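Local coordinates for Z5138 gene product (Escherichia coli, PDB 1XOU), which probably serves as a type III secretion chaperone for the filament protein EspA and the translocator EspB, at residues S42-T47 with A52-K57. The protein carries 1 engineered substitution. Numbering follows the deposited sequence.
Sequences SEKAKT and AEKLNK
Ala45 and Ala52 bring the two helical segments together where the chain turns back on itself: their CA atoms lie 4.5 Å apart, whereas those of Ser42 and Leu55 are separated by 7.0 Å. The segments run roughly antiparallel, at 132°, so they splay as 52-57 leaves the turn, and the axes come no nearer than 9.0 Å. With alanine on both sides, little keeps the backbones apart here. Ala45 points its methyl at the start of 52-57: Ala45 CB sits 3.8 Å from Ala52 N and 4.2 Å from Ala52 CB. Where the helices have separated further, Leu55 spans the distance. Its CD1 methyl rests against the Ser42 hydroxyl in van der Waals contact, 3.5 Å from Ser42 OG, and more loosely against the Ala45 methyl, 4.4 Å from Ala45 CB. On another side of the contact Lys44 and Lys54 arch toward each other. Lys44 leaves its helix with CG anti to the backbone N (chi1 -164°), and each chain kinks at chi3, leaving the two ammonium groups close together. Both are donors and do not bond to each other, and at 2.8 Å resolution their placement is uncertain. The contact joins the C-terminal end of the long helix 3-47 to helix 49-64 in a helical hairpin, with Ala51 also packing against Lys44 and Ala45. Ser42 and Leu55 each also pack on an apolar side chain of the other protein's chain.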
ATOM      1  N   SER B  42       6.482  -5.647  23.918  1.00 76.39           N
ATOM      2  CA  SER B  42       5.556  -5.875  25.024  1.00 77.90           C
ATOM      3  C   SER B  42       6.297  -6.589  26.140  1.00 79.70           C
ATOM      4  O   SER B  42       6.380  -6.093  27.261  1.00 80.53           O
ATOM      5  CB  SER B  42       4.381  -6.744  24.580  1.00 76.35           C
ATOM      6  OG  SER B  42       3.510  -6.017  23.748  1.00 76.13           O
ATOM      7  N   GLU B  43       6.829  -7.765  25.825  1.00 81.58           N
ATOM      8  CA  GLU B  43       7.572  -8.550  26.796  1.00 82.43           C
ATOM      9  C   GLU B  43       8.555  -7.675  27.550  1.00 82.37           C
ATOM     10  O   GLU B  43       8.620  -7.737  28.770  1.00 83.76           O
ATOM     11  CB  GLU B  43       8.320  -9.682  26.100  1.00 83.92           C
ATOM     12  CG  GLU B  43       7.401 -10.672  25.415  1.00 88.66           C
ATOM     13  CD  GLU B  43       6.392 -11.282  26.374  1.00 91.83           C
ATOM     14  OE1 GLU B  43       6.806 -12.027  27.292  1.00 93.46           O
ATOM     15  OE2 GLU B  43       5.183 -11.011  26.212  1.00 93.05           O
ATOM     16  N   LYS B  44       9.308  -6.847  26.832  1.00 82.29           N
ATOM     17  CA  LYS B  44      10.284  -5.988  27.487  1.00 82.78           C
ATOM     18  C   LYS B  44       9.598  -4.923  28.338  1.00 83.03           C
ATOM     19  O   LYS B  44      10.166  -4.447  29.318  1.00 83.24           O
ATOM     20  CB  LYS B  44      11.217  -5.329  26.456  1.00 83.28           C
ATOM     21  CG  LYS B  44      12.499  -4.735  27.081  1.00 85.13           C
ATOM     22  CD  LYS B  44      13.525  -4.236  26.049  1.00 86.72           C
ATOM     23  CE  LYS B  44      13.141  -2.879  25.443  1.00 89.17           C
ATOM     24  NZ  LYS B  44      14.116  -2.339  24.434  1.00 87.76           N
ATOM     25  N   ALA B  45       8.374  -4.561  27.969  1.00 83.79           N
ATOM     26  CA  ALA B  45       7.616  -3.553  28.705  1.00 84.83           C
ATOM     27  C   ALA B  45       7.229  -4.075  30.084  1.00 86.23           C
ATOM     28  O   ALA B  45       7.057  -3.296  31.019  1.00 86.69           O
ATOM     29  CB  ALA B  45       6.362  -3.155  27.926  1.00 83.66           C
ATOM     30  N   LYS B  46       7.082  -5.394  30.200  1.00 87.65           N
ATOM     31  CA  LYS B  46       6.730  -6.023  31.469  1.00 89.04           C
ATOM     32  C   LYS B  46       7.601  -5.447  32.579  1.00 91.09           C
ATOM     33  O   LYS B  46       7.103  -4.891  33.557  1.00 92.36           O
ATOM     34  CB  LYS B  46       6.977  -7.532  31.414  1.00 88.00           C
ATOM     35  CG  LYS B  46       5.987  -8.351  30.602  1.00 89.11           C
ATOM     36  CD  LYS B  46       6.472  -9.803  30.526  1.00 89.98           C
ATOM     37  CE  LYS B  46       5.339 -10.823  30.403  1.00 90.31           C
ATOM     38  NZ  LYS B  46       4.632 -10.798  29.095  1.00 90.64           N
ATOM     39  N   THR B  47       8.912  -5.569  32.405  1.00 92.42           N
ATOM     40  CA  THR B  47       9.881  -5.109  33.394  1.00 93.02           C
ATOM     41  C   THR B  47      10.445  -3.700  33.163  1.00 93.45           C
ATOM     42  O   THR B  47      10.748  -2.980  34.115  1.00 93.16           O
ATOM     43  CB  THR B  47      11.059  -6.104  33.463  1.00 93.22           C
ATOM     44  OG1 THR B  47      11.865  -5.978  32.283  1.00 93.32           O
ATOM     45  CG2 THR B  47      10.539  -7.537  33.529  1.00 92.91           C
ATOM     46  N   ALA B  52       7.617   0.382  27.923  1.00 80.21           N
ATOM     47  CA  ALA B  52       6.205   0.653  28.136  1.00 79.05           C
ATOM     48  C   ALA B  52       5.808   1.990  27.523  1.00 78.60           C
ATOM     49  O   ALA B  52       4.766   2.100  26.882  1.00 78.48           O
ATOM     50  CB  ALA B  52       5.898   0.641  29.628  1.00 77.98           C
ATOM     51  N   GLU B  53       6.642   3.005  27.720  1.00 78.76           N
ATOM     52  CA  GLU B  53       6.372   4.329  27.181  1.00 79.22           C
ATOM     53  C   GLU B  53       6.418   4.315  25.648  1.00 78.55           C
ATOM     54  O   GLU B  53       5.664   5.033  24.988  1.00 78.37           O
ATOM     55  CB  GLU B  53       7.387   5.324  27.731  1.00 82.55           C
ATOM     56  CG  GLU B  53       7.158   6.758  27.285  1.00 89.43           C
ATOM     57  CD  GLU B  53       5.849   7.345  27.812  1.00 93.66           C
ATOM     58  OE1 GLU B  53       5.542   8.517  27.468  1.00 94.62           O
ATOM     59  OE2 GLU B  53       5.135   6.635  28.564  1.00 94.93           O
ATOM     60  N   LYS B  54       7.312   3.502  25.086  1.00 77.33           N
ATOM     61  CA  LYS B  54       7.434   3.376  23.639  1.00 75.01           C
ATOM     62  C   LYS B  54       6.158   2.741  23.111  1.00 72.46           C
ATOM     63  O   LYS B  54       5.504   3.278  22.221  1.00 72.98           O
ATOM     64  CB  LYS B  54       8.646   2.502  23.264  1.00 77.26           C
ATOM     65  CG  LYS B  54       9.990   3.247  23.286  1.00 80.54           C
ATOM     66  CD  LYS B  54      11.176   2.378  22.819  1.00 83.75           C
ATOM     67  CE  LYS B  54      11.477   1.241  23.808  1.00 87.04           C
ATOM     68  NZ  LYS B  54      12.660   0.370  23.452  1.00 88.01           N
ATOM     69  N   LEU B  55       5.804   1.596  23.676  1.00 69.57           N
ATOM     70  CA  LEU B  55       4.605   0.881  23.271  1.00 67.51           C
ATOM     71  C   LEU B  55       3.371   1.780  23.267  1.00 65.98           C
ATOM     72  O   LEU B  55       2.660   1.853  22.262  1.00 66.44           O
ATOM     73  CB  LEU B  55       4.357  -0.304  24.207  1.00 67.70           C
ATOM     74  CG  LEU B  55       4.039  -1.648  23.542  1.00 68.27           C
ATOM     75  CD1 LEU B  55       3.571  -2.642  24.601  1.00 67.15           C
ATOM     76  CD2 LEU B  55       2.975  -1.459  22.471  1.00 68.16           C
ATOM     77  N   ASN B  56       3.117   2.467  24.379  1.00 64.04           N
ATOM     78  CA  ASN B  56       1.952   3.343  24.484  1.00 62.90           C
ATOM     79  C   ASN B  56       1.959   4.441  23.434  1.00 62.84           C
ATOM     80  O   ASN B  56       0.909   4.825  22.915  1.00 62.21           O
ATOM     81  CB  ASN B  56       1.861   3.971  25.873  1.00 62.63           C
ATOM     82  CG  ASN B  56       1.859   2.941  26.982  1.00 61.88           C
ATOM     83  OD1 ASN B  56       1.303   1.854  26.842  1.00 60.48           O
ATOM     84  ND2 ASN B  56       2.477   3.289  28.104  1.00 62.74           N
ATOM     85  N   LYS B  57       3.143   4.961  23.136  1.00 64.29           N
ATOM     86  CA  LYS B  57       3.273   5.995  22.114  1.00 65.68           C
ATOM     87  C   LYS B  57       2.875   5.372  20.775  1.00 64.41           C
ATOM     88  O   LYS B  57       2.170   5.991  19.976  1.00 63.27           O
ATOM     89  CB  LYS B  57       4.718   6.533  22.059  1.00 68.64           C
ATOM     90  CG  LYS B  57       4.987   7.643  23.068  1.00 71.65           C
ATOM     91  CD  LYS B  57       3.916   8.725  22.899  1.00 77.80           C
ATOM     92  CE  LYS B  57       3.769   9.628  24.127  1.00 81.88           C
ATOM     93  NZ  LYS B  57       2.478  10.410  24.074  1.00 83.44           N
TER